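432aa long hypothetical deoxyribodipyrimidine photolyase (PDB 2E0I) probably repairs ultraviolet-induced pyrimidine dimers in DNA by a light-driven reaction, using one bound FAD as catalyst and a second, it seems, to harvest light. Local coordinates at residues Arg12-Asn20 with Arg153-Phe162; Arg205-Arg215 with Gly305-Met313. All coordinates share one frame; numbering follows the deposited sequence.

Contact 1: residues Arg12-Asn20 with Arg153-Phe162; sequences RLEDNTGLN and REPETMEGSF
Asn20 holds the passing chain of 153-162 with both ends of its amide: ND2 donates to Glu156 O at 2.9 Å, nearly in the amide's own plane, while OD1 accepts from Met158 N, also at 2.9 Å, the donor standing above the carbonyl plane. Asparagine suits the place because one short side chain offers a donor and an acceptor to backbone groups two residues apart. With an alanine here, Glu156 O and Met158 N would probably both lose their side-chain partner, leaving Asp15 and Thr157 to tie the loop at this point.

The remaining polar bonds extend this grip. Asp15, its CG anti to the backbone N (chi1 -168°), has two oxygens for two sets of donors: OD1 takes Glu156 N at 3.0 Å, from above the carboxylate plane, and OD2 meets Ser226 and Arg228. Threonine suits position 157 because its hydroxyl can accept and donate at once, receiving Asp15 N in an almost straight bond of 3.1 Å and donating to Glu14 OE1 at 2.8 Å.

All this happens where strand 2-7 leads into helix 17-25, the first beta-alpha connection of the Rossmann-like N-terminal domain. Asn16 is the N-cap, and Arg12 NE and NH2 grip Asp15 O side-on, which probably steadies the turn.

Arg153 reaches Thr17 OG1 with NH2 at the edge of its guanidinium in a weak bond; that hydroxyl's stronger partner is Asp126.

Apolar contact closes the far end, where Leu19 CD1 lies 3.9 Å from Phe162 CE1 and Leu13 CD2 approaches Phe162 CZ, while Leu65 touches both Phe162 and Leu13.

Contact 2: residues Arg205-Arg215 with Gly305-Met313; sequences RDYPAENNNYR and GYINGRVRM. With FAD (flavin-adenine dinucleotide), chain E.
Arg215 and Tyr306 meet at the FAD diphosphate and share one of its oxygens. The aliphatic CG of Arg215 sits over a face of the Tyr306 ring, 4.0 Å from the centroid, a CH-pi contact; Arg215 N donates to FAD O2P at 2.7 Å, and Tyr306 OH gives the same O2P a second bond of 2.9 Å. A tyrosine suits the spot because its flat ring supports the arginine stem while its hydroxyl reaches the phosphate. Tyr214 N donates to FAD O1A, and Asn213 ND2 turns weakly to O2A. Farther along the cofactor, Arg312 lays its guanidinium against the ribityl O2' and brings NH2 to the flavin ring; NH1 is fixed by Ile307 O at 2.7 Å and NH2 by a salt bridge to Asp340.

Behind this shell stands Asn308, the N-cap of helix 309-322. Its OD1 accepts Val311 N at 2.9 Å in a nearly straight capping bond, with CG turned between the backbone N and the carbonyl carbon (chi1 82°), leaving ND2 to face the loop for weak bonds to Arg205 O (3.1 Å) and Asp206 O. Arg205 O also accepts from Asn213 ND2, and a water donates to it and accepts a weak bond from Arg310 N.

At the outer end, Asp206 OD1 forms a salt bridge of 3.2 Å with Arg310 NH1, its hydrogen bond weak and the two planes almost perpendicular; Gln370 takes Arg310 NH2. Pro208 CG packs on Val311 CG2 at 3.6 Å, beside Phe380. Loop and helix start together wall the helical-domain pocket that holds the U-shaped FAD of photolyases.

The two contacts lie in different halves of a photolyase, with centres 32 Å apart and nearest atoms about 15 Å apart, and they do not touch. Contact 1 secures a loop on the alpha/beta half, contact 2 a loop on the helical half, and the two follow one another along the chain. Each stands near a different flavin: contact 2 grips one FAD directly, whereas the side chain of Asn16 in contact 1 is about 12 Å from the other, which is proposed to harvest light. Ser226 and Arg228, which meet Asp15, lie a short way beyond residues 205-215 in sequence.

Contact 1: residues Arg12-Asn20 with Arg153-Phe162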
loop_
_atom_site.group_PDB
_atom_site.type_symbol
_atom_site.label_atom_id
_atom_site.label_comp_id
_atom_site.label_asym_id
_atom_site.label_seq_id
_atom_site.Cartn_x
_atom_site.Cartn_y
_atom_site.Cartn_z
ATOM N N ARG A 12 -3.894 10.705 11.825
ATOM C CA ARG A 12 -5.169 11.376 12.060
ATOM C C ARG A 12 -5.395 11.470 13.555
ATOM O O ARG A 12 -4.732 10.768 14.323
ATOM C CB ARG A 12 -6.313 10.574 11.442
ATOM C CG ARG A 12 -6.438 9.194 12.031
ATOM C CD ARG A 12 -7.645 8.434 11.512
ATOM N NE ARG A 12 -7.860 7.200 12.271
ATOM C CZ ARG A 12 -7.145 6.090 12.123
ATOM N NH1 ARG A 12 -6.164 6.050 11.230
ATOM N NH2 ARG A 12 -7.400 5.028 12.881
ATOM N N LEU A 13 -6.333 12.323 13.965
ATOM C CA LEU A 13 -6.658 12.482 15.380
ATOM C C LEU A 13 -8.030 11.891 15.689
ATOM O O LEU A 13 -8.390 11.726 16.848
ATOM C CB LEU A 13 -6.645 13.952 15.764
ATOM C CG LEU A 13 -5.350 14.731 15.557
ATOM C CD1 LEU A 13 -5.508 16.110 16.194
ATOM C CD2 LEU A 13 -4.178 13.987 16.184
ATOM N N GLU A 14 -8.785 11.568 14.641
ATOM C CA GLU A 14 -10.123 10.992 14.766
ATOM C C GLU A 14 -10.087 9.478 14.701
ATOM O O GLU A 14 -9.397 8.902 13.875
ATOM C CB GLU A 14 -11.019 11.492 13.637
ATOM C CG GLU A 14 -11.387 12.971 13.696
ATOM C CD GLU A 14 -12.350 13.303 14.834
ATOM O OE1 GLU A 14 -13.153 12.425 15.233
ATOM O OE2 GLU A 14 -12.317 14.454 15.319
ATOM N N ASP A 15 -10.856 8.837 15.565
ATOM C CA ASP A 15 -10.933 7.379 15.621
ATOM C C ASP A 15 -9.575 6.707 15.537
ATOM O O ASP A 15 -9.326 5.858 14.691
ATOM C CB ASP A 15 -11.860 6.825 14.522
ATOM C CG ASP A 15 -12.191 5.333 14.725
ATOM O OD1 ASP A 15 -12.494 4.916 15.873
ATOM O OD2 ASP A 15 -12.158 4.569 13.734
ATOM N N ASN A 16 -8.689 7.101 16.433
ATOM C CA ASN A 16 -7.368 6.510 16.488
ATOM C C ASN A 16 -7.342 5.795 17.829
ATOM O O ASN A 16 -7.236 6.433 18.877
ATOM C CB ASN A 16 -6.300 7.596 16.425
ATOM C CG ASN A 16 -4.900 7.027 16.404
ATOM O OD1 ASN A 16 -4.051 7.482 15.638
ATOM N ND2 ASN A 16 -4.645 6.032 17.255
ATOM N N THR A 17 -7.449 4.469 17.780
ATOM C CA THR A 17 -7.492 3.630 18.975
ATOM C C THR A 17 -6.446 3.950 20.038
ATOM O O THR A 17 -6.771 4.391 21.143
ATOM C CB THR A 17 -7.373 2.144 18.605
ATOM O OG1 THR A 17 -8.295 1.842 17.547
ATOM C CG2 THR A 17 -7.703 1.273 19.814
ATOM N N GLY A 18 -5.185 3.728 19.705
ATOM C CA GLY A 18 -4.139 3.991 20.664
ATOM C C GLY A 18 -4.167 5.413 21.166
ATOM O O GLY A 18 -3.992 5.667 22.357
ATOM N N LEU A 19 -4.392 6.356 20.259
ATOM C CA LEU A 19 -4.416 7.751 20.653
ATOM C C LEU A 19 -5.555 7.991 21.633
ATOM O O LEU A 19 -5.395 8.729 22.609
ATOM C CB LEU A 19 -4.560 8.646 19.423
ATOM C CG LEU A 19 -4.603 10.148 19.713
ATOM C CD1 LEU A 19 -3.358 10.565 20.489
ATOM C CD2 LEU A 19 -4.744 10.919 18.401
ATOM N N ASN A 20 -6.701 7.356 21.381
ATOM C CA ASN A 20 -7.859 7.498 22.261
ATOM C C ASN A 20 -7.517 7.049 23.668
ATOM O O ASN A 20 -7.728 7.796 24.618
ATOM C CB ASN A 20 -9.041 6.683 21.758
ATOM C CG ASN A 20 -9.798 7.379 20.664
ATOM O OD1 ASN A 20 -9.758 8.606 20.540
ATOM N ND2 ASN A 20 -10.519 6.604 19.872
ATOM N N ARG A 153 -16.248 -2.334 14.971
ATOM C CA ARG A 153 -16.326 -1.328 16.021
ATOM C C ARG A 153 -16.624 0.016 15.367
ATOM O O ARG A 153 -16.145 0.304 14.270
ATOM C CB ARG A 153 -15.011 -1.252 16.805
ATOM C CG ARG A 153 -15.016 -0.156 17.856
ATOM C CD ARG A 153 -13.832 -0.216 18.834
ATOM N NE ARG A 153 -12.558 0.286 18.305
ATOM C CZ ARG A 153 -11.632 -0.487 17.751
ATOM N NH1 ARG A 153 -11.848 -1.790 17.651
ATOM N NH2 ARG A 153 -10.487 0.029 17.327
ATOM N N GLU A 154 -17.426 0.835 16.035
ATOM C CA GLU A 154 -17.795 2.141 15.496
ATOM C C GLU A 154 -16.727 3.202 15.781
ATOM O O GLU A 154 -16.067 3.163 16.820
ATOM C CB GLU A 154 -19.127 2.578 16.101
ATOM C CG GLU A 154 -20.304 1.700 15.721
ATOM C CD GLU A 154 -21.524 1.938 16.614
ATOM O OE1 GLU A 154 -21.789 3.107 16.983
ATOM O OE2 GLU A 154 -22.227 0.953 16.936
ATOM N N PRO A 155 -16.536 4.160 14.854
ATOM C CA PRO A 155 -15.533 5.202 15.073
ATOM C C PRO A 155 -15.852 5.964 16.338
ATOM O O PRO A 155 -17.008 6.050 16.733
ATOM C CB PRO A 155 -15.677 6.078 13.841
ATOM C CG PRO A 155 -16.102 5.126 12.803
ATOM C CD PRO A 155 -17.126 4.290 13.514
ATOM N N GLU A 156 -14.825 6.496 16.983
ATOM C CA GLU A 156 -15.018 7.292 18.182
ATOM C C GLU A 156 -13.733 8.027 18.525
ATOM O O GLU A 156 -12.642 7.613 18.131
ATOM C CB GLU A 156 -15.444 6.422 19.347
ATOM C CG GLU A 156 -14.320 5.705 20.015
ATOM C CD GLU A 156 -14.827 4.631 20.944
ATOM O OE1 GLU A 156 -13.987 4.017 21.638
ATOM O OE2 GLU A 156 -16.065 4.394 20.972
ATOM N N THR A 157 -13.868 9.126 19.254
ATOM C CA THR A 157 -12.710 9.916 19.623
ATOM C C THR A 157 -12.833 10.348 21.070
ATOM O O THR A 157 -13.879 10.830 21.492
ATOM C CB THR A 157 -12.588 11.178 18.725
ATOM O OG1 THR A 157 -12.510 10.783 17.351
ATOM C CG2 THR A 157 -11.342 11.984 19.084
ATOM N N MET A 158 -11.766 10.164 21.833
ATOM C CA MET A 158 -11.774 10.567 23.221
ATOM C C MET A 158 -11.218 11.975 23.338
ATOM O O MET A 158 -10.435 12.410 22.490
ATOM C CB MET A 158 -10.933 9.598 24.049
ATOM C CG MET A 158 -11.762 8.606 24.879
ATOM S SD MET A 158 -12.936 7.601 23.917
ATOM C CE MET A 158 -14.507 8.552 24.140
ATOM N N GLU A 159 -11.651 12.693 24.368
ATOM C CA GLU A 159 -11.168 14.046 24.613
ATOM C C GLU A 159 -9.995 13.909 25.591
ATOM O O GLU A 159 -9.960 12.974 26.389
ATOM C CB GLU A 159 -12.296 14.924 25.194
ATOM C CG GLU A 159 -13.341 15.391 24.146
ATOM C CD GLU A 159 -14.544 16.147 24.752
ATOM O OE1 GLU A 159 -15.387 16.687 23.982
ATOM O OE2 GLU A 159 -14.652 16.194 26.002
ATOM N N GLY A 160 -9.023 14.814 25.499
ATOM C CA GLY A 160 -7.863 14.767 26.376
ATOM C C GLY A 160 -7.057 16.052 26.282
ATOM O O GLY A 160 -7.606 17.110 25.964
ATOM N N SER A 161 -5.760 15.982 26.558
ATOM C CA SER A 161 -4.919 17.174 26.482
ATOM C C SER A 161 -3.610 16.914 25.770
ATOM O O SER A 161 -2.845 16.031 26.153
ATOM C CB SER A 161 -4.617 17.726 27.880
ATOM O OG SER A 161 -5.692 18.504 28.373
ATOM N N PHE A 162 -3.344 17.696 24.735
ATOM C CA PHE A 162 -2.107 17.543 23.994
ATOM C C PHE A 162 -1.030 18.500 24.505
ATOM O O PHE A 162 -1.229 19.719 24.534
ATOM C CB PHE A 162 -2.352 17.797 22.506
ATOM C CG PHE A 162 -3.040 16.666 21.797
ATOM C CD1 PHE A 162 -2.345 15.509 21.466
ATOM C CD2 PHE A 162 -4.375 16.770 21.438
ATOM C CE1 PHE A 162 -2.971 14.470 20.781
ATOM C CE2 PHE A 162 -5.014 15.738 20.754
ATOM C CZ PHE A 162 -4.310 14.584 20.423
#

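Contact 2: residues Arg205-Arg215 with Gly305-Met313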
loop_
_atom_site.group_PDB
_atom_site.type_symbol
_atom_site.label_atom_id
_atom_site.label_comp_id
_atom_site.label_asym_id
_atom_site.label_seq_id
_atom_site.Cartn_x
_atom_site.Cartn_y
_atom_site.Cartn_z
ATOM N N ARG A 205 -15.491 -0.352 -12.120
ATOM C CA ARG A 205 -14.197 -0.002 -11.563
ATOM C C ARG A 205 -13.017 -0.579 -12.330
ATOM O O ARG A 205 -11.874 -0.213 -12.067
ATOM C CB ARG A 205 -14.125 -0.426 -10.092
ATOM C CG ARG A 205 -13.881 -1.903 -9.851
ATOM C CD ARG A 205 -13.765 -2.194 -8.359
ATOM N NE ARG A 205 -15.020 -2.706 -7.828
ATOM C CZ ARG A 205 -15.386 -3.983 -7.873
ATOM N NH1 ARG A 205 -14.586 -4.885 -8.413
ATOM N NH2 ARG A 205 -16.564 -4.357 -7.400
ATOM N N ASP A 206 -13.281 -1.464 -13.282
ATOM C CA ASP A 206 -12.208 -2.084 -14.055
ATOM C C ASP A 206 -11.730 -1.229 -15.211
ATOM O O ASP A 206 -10.601 -1.365 -15.658
ATOM C CB ASP A 206 -12.659 -3.434 -14.606
ATOM C CG ASP A 206 -12.853 -4.473 -13.520
ATOM O OD1 ASP A 206 -11.837 -5.032 -13.047
ATOM O OD2 ASP A 206 -14.022 -4.722 -13.131
ATOM N N TYR A 207 -12.584 -0.344 -15.696
ATOM C CA TYR A 207 -12.227 0.499 -16.818
ATOM C C TYR A 207 -11.391 1.687 -16.364
ATOM O O TYR A 207 -11.893 2.612 -15.737
ATOM C CB TYR A 207 -13.504 0.944 -17.512
ATOM C CG TYR A 207 -14.361 -0.235 -17.910
ATOM C CD1 TYR A 207 -14.311 -0.761 -19.201
ATOM C CD2 TYR A 207 -15.174 -0.872 -16.974
ATOM C CE1 TYR A 207 -15.050 -1.898 -19.546
ATOM C CE2 TYR A 207 -15.910 -2.007 -17.307
ATOM C CZ TYR A 207 -15.843 -2.515 -18.591
ATOM O OH TYR A 207 -16.552 -3.655 -18.900
ATOM N N PRO A 208 -10.087 1.668 -16.684
ATOM C CA PRO A 208 -9.142 2.724 -16.321
ATOM C C PRO A 208 -9.527 4.081 -16.871
ATOM O O PRO A 208 -9.386 5.081 -16.186
ATOM C CB PRO A 208 -7.821 2.241 -16.916
ATOM C CG PRO A 208 -7.994 0.779 -17.045
ATOM C CD PRO A 208 -9.415 0.635 -17.488
ATOM N N ALA A 209 -9.997 4.121 -18.112
ATOM C CA ALA A 209 -10.369 5.385 -18.731
ATOM C C ALA A 209 -11.456 6.088 -17.925
ATOM O O ALA A 209 -11.441 7.309 -17.768
ATOM C CB ALA A 209 -10.830 5.150 -20.151
ATOM N N GLU A 210 -12.409 5.318 -17.417
ATOM C CA GLU A 210 -13.475 5.887 -16.604
ATOM C C GLU A 210 -12.871 6.268 -15.250
ATOM O O GLU A 210 -11.689 6.028 -15.002
ATOM C CB GLU A 210 -14.615 4.870 -16.461
ATOM C CG GLU A 210 -15.354 4.663 -17.782
ATOM C CD GLU A 210 -16.352 3.516 -17.764
ATOM O OE1 GLU A 210 -17.223 3.484 -16.863
ATOM O OE2 GLU A 210 -16.273 2.650 -18.670
ATOM N N ASN A 211 -13.649 6.875 -14.371
ATOM C CA ASN A 211 -13.072 7.251 -13.094
ATOM C C ASN A 211 -13.840 6.590 -11.971
ATOM O O ASN A 211 -14.327 7.259 -11.069
ATOM C CB ASN A 211 -13.118 8.766 -12.931
ATOM C CG ASN A 211 -11.849 9.309 -12.330
ATOM O OD1 ASN A 211 -11.836 10.398 -11.751
ATOM N ND2 ASN A 211 -10.759 8.552 -12.471
ATOM N N ASN A 212 -13.918 5.268 -12.004
ATOM C CA ASN A 212 -14.698 4.570 -11.007
ATOM C C ASN A 212 -13.998 3.933 -9.828
ATOM O O ASN A 212 -14.526 3.011 -9.224
ATOM C CB ASN A 212 -15.599 3.557 -11.706
ATOM C CG ASN A 212 -16.611 4.232 -12.631
ATOM O OD1 ASN A 212 -17.402 5.079 -12.197
ATOM N ND2 ASN A 212 -16.585 3.865 -13.910
ATOM N N ASN A 213 -12.818 4.432 -9.492
ATOM C CA ASN A 213 -12.089 3.928 -8.337
ATOM C C ASN A 213 -12.023 5.070 -7.326
ATOM O O ASN A 213 -11.895 6.231 -7.709
ATOM C CB ASN A 213 -10.690 3.481 -8.733
ATOM C CG ASN A 213 -10.710 2.406 -9.783
ATOM O OD1 ASN A 213 -10.767 2.693 -10.981
ATOM N ND2 ASN A 213 -10.682 1.152 -9.344
ATOM N N TYR A 214 -12.127 4.750 -6.041
ATOM C CA TYR A 214 -12.113 5.792 -5.025
ATOM C C TYR A 214 -10.749 6.388 -4.772
ATOM O O TYR A 214 -10.650 7.456 -4.170
ATOM C CB TYR A 214 -12.656 5.276 -3.698
ATOM C CG TYR A 214 -14.107 4.891 -3.712
ATOM C CD1 TYR A 214 -14.512 3.621 -4.125
ATOM C CD2 TYR A 214 -15.079 5.787 -3.289
ATOM C CE1 TYR A 214 -15.854 3.255 -4.111
ATOM C CE2 TYR A 214 -16.434 5.432 -3.276
ATOM C CZ TYR A 214 -16.813 4.170 -3.689
ATOM O OH TYR A 214 -18.150 3.836 -3.697
ATOM N N ARG A 215 -9.702 5.704 -5.221
ATOM C CA ARG A 215 -8.341 6.177 -5.006
ATOM C C ARG A 215 -8.106 6.439 -3.520
ATOM O O ARG A 215 -7.488 7.439 -3.144
ATOM C CB ARG A 215 -8.099 7.458 -5.801
ATOM C CG ARG A 215 -7.633 7.219 -7.212
ATOM C CD ARG A 215 -7.394 8.532 -7.914
ATOM N NE ARG A 215 -8.661 9.088 -8.375
ATOM C CZ ARG A 215 -9.015 10.361 -8.239
ATOM N NH1 ARG A 215 -8.190 11.222 -7.644
ATOM N NH2 ARG A 215 -10.189 10.769 -8.706
ATOM N N GLY A 305 2.393 7.187 -9.694
ATOM C CA GLY A 305 2.531 6.392 -8.485
ATOM C C GLY A 305 1.243 5.659 -8.143
ATOM O O GLY A 305 1.062 5.169 -7.027
ATOM N N TYR A 306 0.349 5.573 -9.124
ATOM C CA TYR A 306 -0.937 4.917 -8.943
ATOM C C TYR A 306 -1.461 4.295 -10.246
ATOM O O TYR A 306 -1.145 4.757 -11.332
ATOM C CB TYR A 306 -1.963 5.940 -8.420
ATOM C CG TYR A 306 -3.382 5.418 -8.389
ATOM C CD1 TYR A 306 -3.898 4.789 -7.252
ATOM C CD2 TYR A 306 -4.178 5.457 -9.536
ATOM C CE1 TYR A 306 -5.170 4.205 -7.260
ATOM C CE2 TYR A 306 -5.445 4.873 -9.559
ATOM C CZ TYR A 306 -5.933 4.247 -8.424
ATOM O OH TYR A 306 -7.166 3.631 -8.478
ATOM N N ILE A 307 -2.250 3.232 -10.109
ATOM C CA ILE A 307 -2.915 2.544 -11.214
ATOM C C ILE A 307 -3.998 1.705 -10.565
ATOM O O ILE A 307 -3.790 1.170 -9.482
ATOM C CB ILE A 307 -1.983 1.615 -12.034
ATOM C CG1 ILE A 307 -1.094 0.791 -11.117
ATOM C CG2 ILE A 307 -1.175 2.431 -13.011
ATOM C CD1 ILE A 307 -0.224 -0.213 -11.855
ATOM N N ASN A 308 -5.160 1.592 -11.199
ATOM C CA ASN A 308 -6.239 0.811 -10.594
ATOM C C ASN A 308 -5.923 -0.689 -10.532
ATOM O O ASN A 308 -5.010 -1.177 -11.197
ATOM C CB ASN A 308 -7.572 1.067 -11.316
ATOM C CG ASN A 308 -7.743 0.245 -12.590
ATOM O OD1 ASN A 308 -6.809 -0.381 -13.107
ATOM N ND2 ASN A 308 -8.961 0.257 -13.107
ATOM N N GLY A 309 -6.687 -1.411 -9.719
ATOM C CA GLY A 309 -6.454 -2.834 -9.539
ATOM C C GLY A 309 -6.440 -3.679 -10.789
ATOM O O GLY A 309 -5.760 -4.694 -10.851
ATOM N N ARG A 310 -7.197 -3.267 -11.793
ATOM C CA ARG A 310 -7.248 -4.026 -13.016
ATOM C C ARG A 310 -5.924 -3.971 -13.739
ATOM O O ARG A 310 -5.371 -5.000 -14.105
ATOM C CB ARG A 310 -8.327 -3.489 -13.939
ATOM C CG ARG A 310 -8.640 -4.473 -15.020
ATOM C CD ARG A 310 -9.192 -5.677 -14.342
ATOM N NE ARG A 310 -9.322 -6.827 -15.210
ATOM C CZ ARG A 310 -10.049 -7.884 -14.888
ATOM N NH1 ARG A 310 -10.698 -7.905 -13.736
ATOM N NH2 ARG A 310 -10.113 -8.922 -15.704
ATOM N N VAL A 311 -5.430 -2.758 -13.966
ATOM C CA VAL A 311 -4.167 -2.572 -14.662
ATOM C C VAL A 311 -3.044 -3.147 -13.818
ATOM O O VAL A 311 -2.118 -3.762 -14.339
ATOM C CB VAL A 311 -3.904 -1.075 -14.932
ATOM C CG1 VAL A 311 -2.473 -0.857 -15.408
ATOM C CG2 VAL A 311 -4.874 -0.567 -15.979
ATOM N N ARG A 312 -3.149 -2.954 -12.509
ATOM C CA ARG A 312 -2.163 -3.448 -11.564
ATOM C C ARG A 312 -1.888 -4.934 -11.778
ATOM O O ARG A 312 -0.741 -5.332 -11.912
ATOM C CB ARG A 312 -2.659 -3.231 -10.143
ATOM C CG ARG A 312 -1.687 -2.543 -9.227
ATOM C CD ARG A 312 -2.356 -1.352 -8.556
ATOM N NE ARG A 312 -1.873 -1.140 -7.196
ATOM C CZ ARG A 312 -2.145 -0.068 -6.455
ATOM N NH1 ARG A 312 -2.903 0.909 -6.937
ATOM N NH2 ARG A 312 -1.652 0.027 -5.225
ATOM N N MET A 313 -2.927 -5.758 -11.833
ATOM C CA MET A 313 -2.683 -7.176 -12.016
ATOM C C MET A 313 -2.345 -7.598 -13.438
ATOM O O MET A 313 -1.693 -8.623 -13.640
ATOM C CB MET A 313 -3.844 -8.012 -11.467
ATOM C CG MET A 313 -5.120 -7.996 -12.252
ATOM S SD MET A 313 -6.327 -9.110 -11.454
ATOM C CE MET A 313 -6.839 -8.060 -9.998
HETATM P PA FAD E . -10.718 0.901 -5.661
HETATM O O1A FAD E . -11.413 2.205 -5.758
HETATM O O2A FAD E . -11.197 -0.364 -6.257
HETATM O O5B FAD E . -11.145 0.627 -4.132
HETATM C C5B FAD E . -11.230 -0.697 -3.600
HETATM C C4B FAD E . -10.607 -0.738 -2.203
HETATM O O4B FAD E . -10.660 -2.060 -1.642
HETATM C C3B FAD E . -9.129 -0.349 -2.290
HETATM O O3B FAD E . -9.006 1.047 -2.004
HETATM C C2B FAD E . -8.561 -1.137 -1.113
HETATM O O2B FAD E . -8.925 -0.504 0.115
HETATM C C1B FAD E . -9.326 -2.452 -1.274
HETATM N N9A FAD E . -8.751 -3.298 -2.347
HETATM C C8A FAD E . -9.166 -3.385 -3.609
HETATM N N7A FAD E . -8.464 -4.320 -4.247
HETATM C C5A FAD E . -7.590 -4.832 -3.386
HETATM C C6A FAD E . -6.606 -5.814 -3.453
HETATM N N6A FAD E . -6.396 -6.493 -4.576
HETATM N N1A FAD E . -5.872 -6.076 -2.362
HETATM C C2A FAD E . -6.064 -5.427 -1.226
HETATM N N3A FAD E . -6.994 -4.493 -1.124
HETATM C C4A FAD E . -7.766 -4.176 -2.175
HETATM N N1 FAD E . -2.978 -1.876 -2.604
HETATM C C2 FAD E . -2.308 -1.101 -1.648
HETATM O O2 FAD E . -2.932 -0.357 -0.894
HETATM N N3 FAD E . -0.910 -1.129 -1.582
HETATM C C4 FAD E . -0.193 -1.927 -2.482
HETATM O O4 FAD E . 1.031 -1.997 -2.388
HETATM C C4X FAD E . -0.864 -2.681 -3.440
HETATM N N5 FAD E . -0.129 -3.405 -4.387
HETATM C C5X FAD E . -0.789 -4.185 -5.344
HETATM C C6 FAD E . -0.037 -4.909 -6.264
HETATM C C7 FAD E . -0.678 -5.716 -7.198
HETATM C C7M FAD E . 0.175 -6.524 -8.178
HETATM C C8 FAD E . -2.069 -5.791 -7.214
HETATM C C8M FAD E . -2.802 -6.692 -8.211
HETATM C C9 FAD E . -2.813 -5.062 -6.290
HETATM C C9A FAD E . -2.182 -4.258 -5.343
HETATM N N10 FAD E . -2.920 -3.533 -4.390
HETATM C C10 FAD E . -2.256 -2.668 -3.506
HETATM C "C1'" FAD E . -4.400 -3.648 -4.343
HETATM C "C2'" FAD E . -5.227 -2.664 -5.176
HETATM O "O2'" FAD E . -4.798 -2.678 -6.540
HETATM C "C3'" FAD E . -5.175 -1.238 -4.623
HETATM O "O3'" FAD E . -5.559 -1.251 -3.246
HETATM C "C4'" FAD E . -6.129 -0.312 -5.382
HETATM O "O4'" FAD E . -5.811 -0.310 -6.776
HETATM C "C5'" FAD E . -6.050 1.118 -4.844
HETATM O "O5'" FAD E . -6.865 2.007 -5.617
HETATM P P FAD E . -8.364 2.386 -5.165
HETATM O O1P FAD E . -8.321 2.799 -3.744
HETATM O O2P FAD E . -8.888 3.348 -6.159
HETATM O O3P FAD E . -9.153 0.983 -5.279
HETATM O O HOH W 1 -10.034 -1.976 -10.787
#